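Local structure of inner kinetochore subunit cnp3 (Schizosaccharomyces pombe, 6O2D) at residues K82-N87 against F115-G120; P64-G69 against T138-T143; Q95-V100 against G129-R134. The protein is a centromeric-DNA-binding component of the inner kinetochore, an adaptor in the platform for outer kinetochore assembly, seen here as its C-terminal cupin domain. All blocks are in the same frame, centred on the assembly; numbering follows the deposited sequence.

Contact 1. Residues K82-N87 against F115-G120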
loop_
_atom_site.group_PDB
_atom_site.type_symbol
_atom_site.label_atom_id
_atom_site.label_comp_id
_atom_site.label_asym_id
_atom_site.label_seq_id
_atom_site.Cartn_x
_atom_site.Cartn_y
_atom_site.Cartn_z
ATOM N N LYS B 82 -17.145 7.129 -6.071
ATOM C CA LYS B 82 -16.332 8.317 -5.895
ATOM C C LYS B 82 -15.224 8.303 -6.931
ATOM O O LYS B 82 -14.815 7.231 -7.394
ATOM C CB LYS B 82 -15.720 8.383 -4.484
ATOM C CG LYS B 82 -16.734 8.469 -3.347
ATOM C CD LYS B 82 -17.376 9.847 -3.236
ATOM C CE LYS B 82 -18.466 9.856 -2.162
ATOM N NZ LYS B 82 -18.455 11.091 -1.322
ATOM N N PRO B 83 -14.730 9.475 -7.328
ATOM C CA PRO B 83 -13.615 9.546 -8.273
ATOM C C PRO B 83 -12.273 9.490 -7.564
ATOM O O PRO B 83 -12.099 10.019 -6.464
ATOM C CB PRO B 83 -13.814 10.916 -8.934
ATOM C CG PRO B 83 -14.434 11.745 -7.856
ATOM C CD PRO B 83 -15.284 10.806 -7.024
ATOM N N SER B 84 -11.308 8.840 -8.220
ATOM C CA SER B 84 -9.954 8.781 -7.679
ATOM C C SER B 84 -9.175 10.071 -7.888
ATOM O O SER B 84 -8.235 10.338 -7.128
ATOM C CB SER B 84 -9.185 7.614 -8.301
ATOM O OG SER B 84 -8.827 7.906 -9.638
ATOM N N LYS B 85 -9.555 10.878 -8.874
ATOM C CA LYS B 85 -8.913 12.169 -9.180
ATOM C C LYS B 85 -7.410 11.940 -9.364
ATOM O O LYS B 85 -7.017 11.026 -10.103
ATOM C CB LYS B 85 -9.296 13.179 -8.102
ATOM C CG LYS B 85 -10.728 13.707 -8.196
ATOM C CD LYS B 85 -11.013 14.756 -7.125
ATOM C CE LYS B 85 -10.939 14.160 -5.721
ATOM N NZ LYS B 85 -11.440 15.102 -4.676
ATOM N N HIS B 86 -6.547 12.698 -8.695
ATOM C CA HIS B 86 -5.111 12.658 -8.927
ATOM C C HIS B 86 -4.399 11.600 -8.092
ATOM O O HIS B 86 -3.165 11.566 -8.086
ATOM C CB HIS B 86 -4.517 14.029 -8.623
ATOM C CG HIS B 86 -4.902 14.545 -7.273
ATOM N ND1 HIS B 86 -6.132 15.115 -7.018
ATOM C CD2 HIS B 86 -4.240 14.537 -6.093
ATOM C CE1 HIS B 86 -6.202 15.454 -5.744
ATOM N NE2 HIS B 86 -5.066 15.117 -5.161
ATOM N N ASN B 87 -5.138 10.755 -7.378
ATOM C CA ASN B 87 -4.553 9.706 -6.559
ATOM C C ASN B 87 -4.795 8.349 -7.196
ATOM O O ASN B 87 -5.861 8.106 -7.772
ATOM C CB ASN B 87 -5.135 9.693 -5.143
ATOM C CG ASN B 87 -4.914 10.981 -4.419
ATOM O OD1 ASN B 87 -3.780 11.354 -4.133
ATOM N ND2 ASN B 87 -5.996 11.676 -4.107
ATOM N N PHE B 115 -6.961 -4.706 -5.478
ATOM C CA PHE B 115 -7.281 -3.995 -6.700
ATOM C C PHE B 115 -6.817 -2.553 -6.559
ATOM O O PHE B 115 -6.632 -2.046 -5.450
ATOM C CB PHE B 115 -8.778 -4.084 -7.043
ATOM C CG PHE B 115 -9.663 -3.246 -6.170
ATOM C CD1 PHE B 115 -10.091 -3.717 -4.943
ATOM C CD2 PHE B 115 -10.094 -1.999 -6.588
ATOM C CE1 PHE B 115 -10.920 -2.952 -4.145
ATOM C CE2 PHE B 115 -10.923 -1.233 -5.794
ATOM C CZ PHE B 115 -11.338 -1.710 -4.576
ATOM N N ILE B 116 -6.587 -1.914 -7.707
ATOM C CA ILE B 116 -6.162 -0.525 -7.767
ATOM C C ILE B 116 -7.237 0.281 -8.465
ATOM O O ILE B 116 -7.931 -0.209 -9.359
ATOM C CB ILE B 116 -4.827 -0.337 -8.514
ATOM C CG1 ILE B 116 -4.902 -0.998 -9.898
ATOM C CG2 ILE B 116 -3.678 -0.854 -7.683
ATOM C CD1 ILE B 116 -3.848 -0.517 -10.864
ATOM N N VAL B 117 -7.358 1.537 -8.064
ATOM C CA VAL B 117 -8.148 2.492 -8.825
ATOM C C VAL B 117 -7.165 3.516 -9.369
ATOM O O VAL B 117 -6.730 4.402 -8.620
ATOM C CB VAL B 117 -9.233 3.148 -7.959
ATOM C CG1 VAL B 117 -10.129 4.041 -8.813
ATOM C CG2 VAL B 117 -10.040 2.090 -7.221
ATOM N N PRO B 118 -6.760 3.423 -10.636
ATOM C CA PRO B 118 -5.802 4.396 -11.172
ATOM C C PRO B 118 -6.364 5.806 -11.102
ATOM O O PRO B 118 -7.573 6.018 -10.975
ATOM C CB PRO B 118 -5.605 3.951 -12.626
ATOM C CG PRO B 118 -6.046 2.527 -12.659
ATOM C CD PRO B 118 -7.118 2.393 -11.622
ATOM N N ARG B 119 -5.460 6.780 -11.203
ATOM C CA ARG B 119 -5.877 8.176 -11.226
ATOM C C ARG B 119 -6.843 8.407 -12.382
ATOM O O ARG B 119 -6.704 7.810 -13.452
ATOM C CB ARG B 119 -4.660 9.091 -11.370
ATOM C CG ARG B 119 -3.626 8.947 -10.260
ATOM C CD ARG B 119 -2.370 9.766 -10.547
ATOM N NE ARG B 119 -1.589 9.206 -11.645
ATOM C CZ ARG B 119 -0.532 9.797 -12.190
ATOM N NH1 ARG B 119 -0.113 10.976 -11.741
ATOM N NH2 ARG B 119 0.108 9.203 -13.186
ATOM N N GLY B 120 -7.825 9.278 -12.153
ATOM C CA GLY B 120 -8.803 9.637 -13.171
ATOM C C GLY B 120 -9.868 8.593 -13.441
ATOM O O GLY B 120 -10.344 8.490 -14.570
#

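Contact 2. Residues P64-G69 against T138-T143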
loop_
_atom_site.group_PDB
_atom_site.type_symbol
_atom_site.label_atom_id
_atom_site.label_comp_id
_atom_site.label_asym_id
_atom_site.label_seq_id
_atom_site.Cartn_x
_atom_site.Cartn_y
_atom_site.Cartn_z
ATOM N N PRO B 64 3.161 15.164 0.931
ATOM C CA PRO B 64 1.890 14.999 0.217
ATOM C C PRO B 64 1.824 13.781 -0.708
ATOM O O PRO B 64 0.831 13.622 -1.413
ATOM C CB PRO B 64 1.791 16.288 -0.599
ATOM C CG PRO B 64 3.222 16.679 -0.863
ATOM C CD PRO B 64 4.092 16.051 0.206
ATOM N N SER B 65 2.847 12.929 -0.709
ATOM C CA SER B 65 2.954 11.903 -1.744
ATOM C C SER B 65 2.244 10.588 -1.408
ATOM O O SER B 65 1.797 9.895 -2.331
ATOM C CB SER B 65 4.437 11.650 -2.061
ATOM O OG SER B 65 4.969 10.564 -1.325
ATOM N N PHE B 66 2.129 10.206 -0.134
ATOM C CA PHE B 66 1.625 8.875 0.199
ATOM C C PHE B 66 0.874 8.904 1.522
ATOM O O PHE B 66 1.269 9.613 2.449
ATOM C CB PHE B 66 2.787 7.877 0.252
ATOM C CG PHE B 66 2.421 6.513 0.784
ATOM C CD1 PHE B 66 1.997 5.512 -0.079
ATOM C CD2 PHE B 66 2.551 6.218 2.143
ATOM C CE1 PHE B 66 1.677 4.245 0.399
ATOM C CE2 PHE B 66 2.230 4.960 2.630
ATOM C CZ PHE B 66 1.790 3.970 1.753
ATOM N N ALA B 67 -0.206 8.126 1.603
ATOM C CA ALA B 67 -0.938 7.917 2.849
ATOM C C ALA B 67 -1.510 6.505 2.843
ATOM O O ALA B 67 -1.761 5.935 1.778
ATOM C CB ALA B 67 -2.054 8.950 3.043
ATOM N N ALA B 68 -1.700 5.934 4.035
ATOM C CA ALA B 68 -2.261 4.590 4.145
ATOM C C ALA B 68 -3.067 4.440 5.430
ATOM O O ALA B 68 -2.795 5.103 6.440
ATOM C CB ALA B 68 -1.164 3.522 4.077
ATOM N N GLY B 69 -4.044 3.540 5.392
ATOM C CA GLY B 69 -4.900 3.342 6.540
ATOM C C GLY B 69 -5.730 2.082 6.433
ATOM O O GLY B 69 -5.454 1.200 5.616
ATOM N N THR B 138 -4.063 2.236 0.519
ATOM C CA THR B 138 -3.017 3.218 0.285
ATOM C C THR B 138 -3.477 4.100 -0.862
ATOM O O THR B 138 -4.103 3.613 -1.808
ATOM C CB THR B 138 -1.662 2.561 -0.048
ATOM O OG1 THR B 138 -1.697 2.024 -1.372
ATOM C CG2 THR B 138 -1.345 1.420 0.928
ATOM N N HIS B 139 -3.176 5.391 -0.782
ATOM C CA HIS B 139 -3.295 6.257 -1.943
ATOM C C HIS B 139 -2.014 7.056 -2.107
ATOM O O HIS B 139 -1.297 7.324 -1.137
ATOM C CB HIS B 139 -4.526 7.189 -1.883
ATOM C CG HIS B 139 -4.543 8.125 -0.721
ATOM N ND1 HIS B 139 -5.312 7.899 0.401
ATOM C CD2 HIS B 139 -3.926 9.314 -0.521
ATOM C CE1 HIS B 139 -5.144 8.893 1.255
ATOM N NE2 HIS B 139 -4.308 9.764 0.720
ATOM N N ALA B 140 -1.681 7.329 -3.367
ATOM C CA ALA B 140 -0.431 7.971 -3.737
ATOM C C ALA B 140 -0.681 8.886 -4.926
ATOM O O ALA B 140 -1.619 8.690 -5.704
ATOM C CB ALA B 140 0.657 6.938 -4.060
ATOM N N THR B 141 0.182 9.886 -5.073
ATOM C CA THR B 141 0.050 10.827 -6.171
ATOM C C THR B 141 1.440 11.259 -6.615
ATOM O O THR B 141 2.418 11.146 -5.869
ATOM C CB THR B 141 -0.815 12.031 -5.775
ATOM O OG1 THR B 141 -0.895 12.954 -6.872
ATOM C CG2 THR B 141 -0.238 12.726 -4.542
ATOM N N ASP B 142 1.517 11.735 -7.854
ATOM C CA ASP B 142 2.780 12.134 -8.473
ATOM C C ASP B 142 2.969 13.629 -8.254
ATOM O O ASP B 142 2.400 14.452 -8.972
ATOM C CB ASP B 142 2.781 11.777 -9.954
ATOM C CG ASP B 142 4.165 11.810 -10.561
ATOM O OD1 ASP B 142 4.817 12.876 -10.525
ATOM O OD2 ASP B 142 4.602 10.760 -11.072
ATOM N N THR B 143 3.789 13.981 -7.261
ATOM C CA THR B 143 3.897 15.372 -6.834
ATOM C C THR B 143 4.504 16.247 -7.922
ATOM O O THR B 143 4.103 17.404 -8.086
ATOM C CB THR B 143 4.721 15.459 -5.553
ATOM O OG1 THR B 143 6.016 14.887 -5.779
ATOM C CG2 THR B 143 4.025 14.692 -4.437
#

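Contact 3. Residues Q95-V100 against G129-R134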
loop_
_atom_site.group_PDB
_atom_site.type_symbol
_atom_site.label_atom_id
_atom_site.label_comp_id
_atom_site.label_asym_id
_atom_site.label_seq_id
_atom_site.Cartn_x
_atom_site.Cartn_y
_atom_site.Cartn_z
ATOM N N GLN B 95 -10.445 -9.347 5.163
ATOM C CA GLN B 95 -11.524 -10.218 5.615
ATOM C C GLN B 95 -12.841 -9.756 5.004
ATOM O O GLN B 95 -13.037 -8.566 4.743
ATOM C CB GLN B 95 -11.615 -10.255 7.148
ATOM C CG GLN B 95 -12.679 -9.367 7.764
ATOM C CD GLN B 95 -12.930 -9.696 9.226
ATOM O OE1 GLN B 95 -12.231 -10.520 9.821
ATOM N NE2 GLN B 95 -13.931 -9.050 9.813
ATOM N N GLY B 96 -13.735 -10.711 4.775
ATOM C CA GLY B 96 -15.078 -10.399 4.330
ATOM C C GLY B 96 -15.272 -10.662 2.853
ATOM O O GLY B 96 -14.431 -11.254 2.169
ATOM N N LYS B 97 -16.414 -10.187 2.352
ATOM C CA LYS B 97 -16.752 -10.313 0.941
ATOM C C LYS B 97 -17.258 -8.974 0.428
ATOM O O LYS B 97 -18.137 -8.364 1.048
ATOM C CB LYS B 97 -17.836 -11.380 0.722
ATOM C CG LYS B 97 -17.889 -12.474 1.792
ATOM C CD LYS B 97 -18.919 -13.551 1.451
ATOM C CE LYS B 97 -19.491 -14.214 2.699
ATOM N NZ LYS B 97 -20.668 -13.513 3.273
ATOM N N ILE B 98 -16.717 -8.527 -0.712
ATOM C CA ILE B 98 -17.105 -7.259 -1.321
ATOM C C ILE B 98 -17.295 -7.462 -2.816
ATOM O O ILE B 98 -16.628 -8.296 -3.435
ATOM C CB ILE B 98 -16.082 -6.127 -1.102
ATOM C CG1 ILE B 98 -14.751 -6.452 -1.780
ATOM C CG2 ILE B 98 -15.887 -5.843 0.365
ATOM C CD1 ILE B 98 -13.724 -5.338 -1.651
ATOM N N GLU B 99 -18.185 -6.654 -3.396
ATOM C CA GLU B 99 -18.338 -6.507 -4.837
ATOM C C GLU B 99 -17.988 -5.071 -5.185
ATOM O O GLU B 99 -18.564 -4.127 -4.625
ATOM C CB GLU B 99 -19.757 -6.834 -5.285
ATOM C CG GLU B 99 -20.000 -6.718 -6.779
ATOM C CD GLU B 99 -21.293 -5.983 -7.097
ATOM O OE1 GLU B 99 -21.747 -6.027 -8.259
ATOM O OE2 GLU B 99 -21.860 -5.351 -6.186
ATOM N N VAL B 100 -17.042 -4.908 -6.098
ATOM C CA VAL B 100 -16.494 -3.600 -6.404
ATOM C C VAL B 100 -16.601 -3.306 -7.898
ATOM O O VAL B 100 -16.405 -4.195 -8.734
ATOM C CB VAL B 100 -15.046 -3.493 -5.877
ATOM C CG1 VAL B 100 -14.275 -4.725 -6.252
ATOM C CG2 VAL B 100 -14.370 -2.248 -6.411
ATOM N N GLY B 129 -21.324 -9.713 2.125
ATOM C CA GLY B 129 -21.258 -10.785 3.092
ATOM C C GLY B 129 -21.836 -10.281 4.405
ATOM O O GLY B 129 -22.187 -9.103 4.528
ATOM N N LYS B 130 -21.947 -11.202 5.373
ATOM C CA LYS B 130 -22.500 -10.824 6.668
ATOM C C LYS B 130 -21.445 -10.698 7.753
ATOM O O LYS B 130 -21.782 -10.292 8.869
ATOM C CB LYS B 130 -23.631 -11.758 7.103
ATOM C CG LYS B 130 -24.788 -11.596 6.098
ATOM C CD LYS B 130 -25.640 -10.357 6.362
ATOM C CE LYS B 130 -26.140 -9.763 5.030
ATOM N NZ LYS B 130 -26.593 -10.672 3.949
ATOM N N GLU B 131 -20.186 -11.017 7.463
ATOM C CA GLU B 131 -19.097 -10.545 8.301
ATOM C C GLU B 131 -18.702 -9.160 7.814
ATOM O O GLU B 131 -18.798 -8.857 6.620
ATOM C CB GLU B 131 -17.904 -11.496 8.230
ATOM C CG GLU B 131 -17.583 -11.955 6.820
ATOM C CD GLU B 131 -16.421 -12.921 6.755
ATOM O OE1 GLU B 131 -15.646 -12.988 7.731
ATOM O OE2 GLU B 131 -16.293 -13.622 5.727
ATOM N N ALA B 132 -18.243 -8.323 8.739
ATOM C CA ALA B 132 -17.713 -7.022 8.344
ATOM C C ALA B 132 -16.450 -7.188 7.511
ATOM O O ALA B 132 -15.648 -8.096 7.737
ATOM C CB ALA B 132 -17.425 -6.144 9.567
ATOM N N VAL B 133 -16.273 -6.309 6.535
ATOM C CA VAL B 133 -15.095 -6.338 5.679
ATOM C C VAL B 133 -14.116 -5.326 6.238
ATOM O O VAL B 133 -14.523 -4.269 6.731
ATOM C CB VAL B 133 -15.442 -6.014 4.214
ATOM C CG1 VAL B 133 -14.157 -5.815 3.398
ATOM C CG2 VAL B 133 -16.328 -7.111 3.629
ATOM N N ARG B 134 -12.831 -5.648 6.178
ATOM C CA ARG B 134 -11.794 -4.803 6.735
ATOM C C ARG B 134 -10.762 -4.706 5.612
ATOM O O ARG B 134 -10.367 -5.735 5.037
ATOM C CB ARG B 134 -11.205 -5.408 8.024
ATOM C CG ARG B 134 -9.830 -4.865 8.401
ATOM C CD ARG B 134 -9.090 -5.643 9.514
ATOM N NE ARG B 134 -9.858 -6.064 10.698
ATOM C CZ ARG B 134 -10.391 -5.247 11.602
ATOM N NH1 ARG B 134 -10.325 -3.931 11.445
ATOM N NH2 ARG B 134 -11.050 -5.756 12.635
#

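Contact 1. Residues K82-N87 against F115-G120
Two connections of the cupin fold meet here: a type II' beta turn from Ser-84 to Asn-87, leading from strand 78-83 into strand 88-95, and the loop Pro-118 to Gly-120 that follows strand 113-117. Ser-84 OG donates a hydrogen bond to Pro-118 O (2.6 Å), reaching that oxygen at a tilt of 27° from the carbonyl plane. The chi1 of 74° swings OG in between the backbone N and the carbonyl carbon, toward the loop, while CB rests on Val-117 CG1 at 3.7 Å. OG also accepts a hydrogen bond from the backbone N of Asn-121, which makes a small hydroxyl well suited to this place. Next, Gly-120 N bonds to Lys-85 O (2.8 Å), in the carbonyl plane and on a lone pair. Within the turn, Asn-87 N closes onto Ser-84 O.

Arg-119 adds its aliphatic stem: with CG anti to the carbonyl carbon (chi1 -59°), the chain lies along the turn, CG 3.3 Å from Asn-87 C and CD 3.2 Å from His-86 O. Its far end packs on Asp-142, and NE makes a long, weak ion pair with Glu-62 of the second subunit. Hydroxyl and backbone groups therefore supply the specific bonds, whereas the arginine contributes packing near its root and probably a little charge at the dimer interface.

Contact 2. Residues P64-G69 against T138-T143
Ala-67 and His-139 form the hydrogen-bonded pair where strand 66-69 runs antiparallel to strand 138-140: Ala-67 N reaches His-139 O at 3.1 Å, and His-139 N returns to Ala-67 O at 3.0 Å. Thr-141 N adds a further backbone bond to Ser-65 O (3.2 Å). Alpha-hydrogen contacts fill in between, such as Ala-140 CA to Ser-65 O.

Apolar contacts lie on the face that carries Phe-66, Ala-68, Thr-138 and Ala-140. The Phe-66 side chain crosses that of Thr-138 obliquely, CE1 lying 3.8 Å from Thr-138 CB; CG stands opposite the backbone N (chi1 171°), which lays the ring along the strand pair. The Thr-138 methyl CG2 also touches Ala-68 CB at 3.8 Å, and the small Ala-140 offers its CB at the ring edge. On the other face the imidazole of His-139 leans across to Ala-67, where a methyl suits the close approach.

Beyond the ladder, Thr-143 CG2 meets Ser-65 CB (3.9 Å), while its hydroxyl bonds to Leu-144 N of the second subunit. Ser-65 and Phe-66 together face Glu-62 in a classic beta bulge at the turn from strand 55-62. Strand 133-140 has strand 88-95 on its far side, and Asp-142 N-caps helix 143-149 at the dimer interface.

Contact 3. Residues Q95-V100 against G129-R134
Ala-132 O accepts a hydrogen bond from Gln-95 NE2 (2.9 Å), the donor tilted 34° from the carbonyl plane. The extended chain beyond CG carries the amide across to that oxygen; CG itself comes within 3.2 Å of Ala-132 O. The main chain of the same residue takes part too, Arg-134 N bonding to Gln-95 O at 3.3 Å in an antiparallel pair. A leucine in place of Gln-95 would probably leave Ala-132 O without its side-chain donor and the link from strand to loop weaker.

Gly-96 suits its place twice over: its phi of 103° favours glycine, and a side chain would run into Val-133 CG2. The Glu-131 carboxylate carbon CD lies 3.7 Å from the bare Gly-96 CA. Further in, Ile-98 and Val-133 cross at about a right angle, with CG2 of the isoleucine 3.5 Å from CG1 of the valine, two buried branched side chains packing between strands of the two sheets.

Here strand 88-95 passes from the five-stranded sheet into strand 98-102 of the four-stranded one. Strand 133-140 lies between strands 88-95 and 66-73, and strand 98-102 lies between strands 122-127 and 105-109.

Contact 2 brackets the others along the chain: residues 64-69 come first and 138-143 last, while the segments of contacts 1 and 3 alternate between them. The centres of contacts 1 and 2 lie about 11 Å apart, and the two touch directly, His-86 O probably bonding to Thr-141 OG1. Contact 3 is at the other end of the fold, with its centre about 21 Å from that of contact 1 and 24 Å from that of contact 2. It shares strand 133-140 with contact 2 and meets contact 1 where Phe-115 packs on Val-100. All three reach the five-stranded sheet, but only contacts 1 and 2 touch the second subunit, so dimerisation involves that end of the cupin.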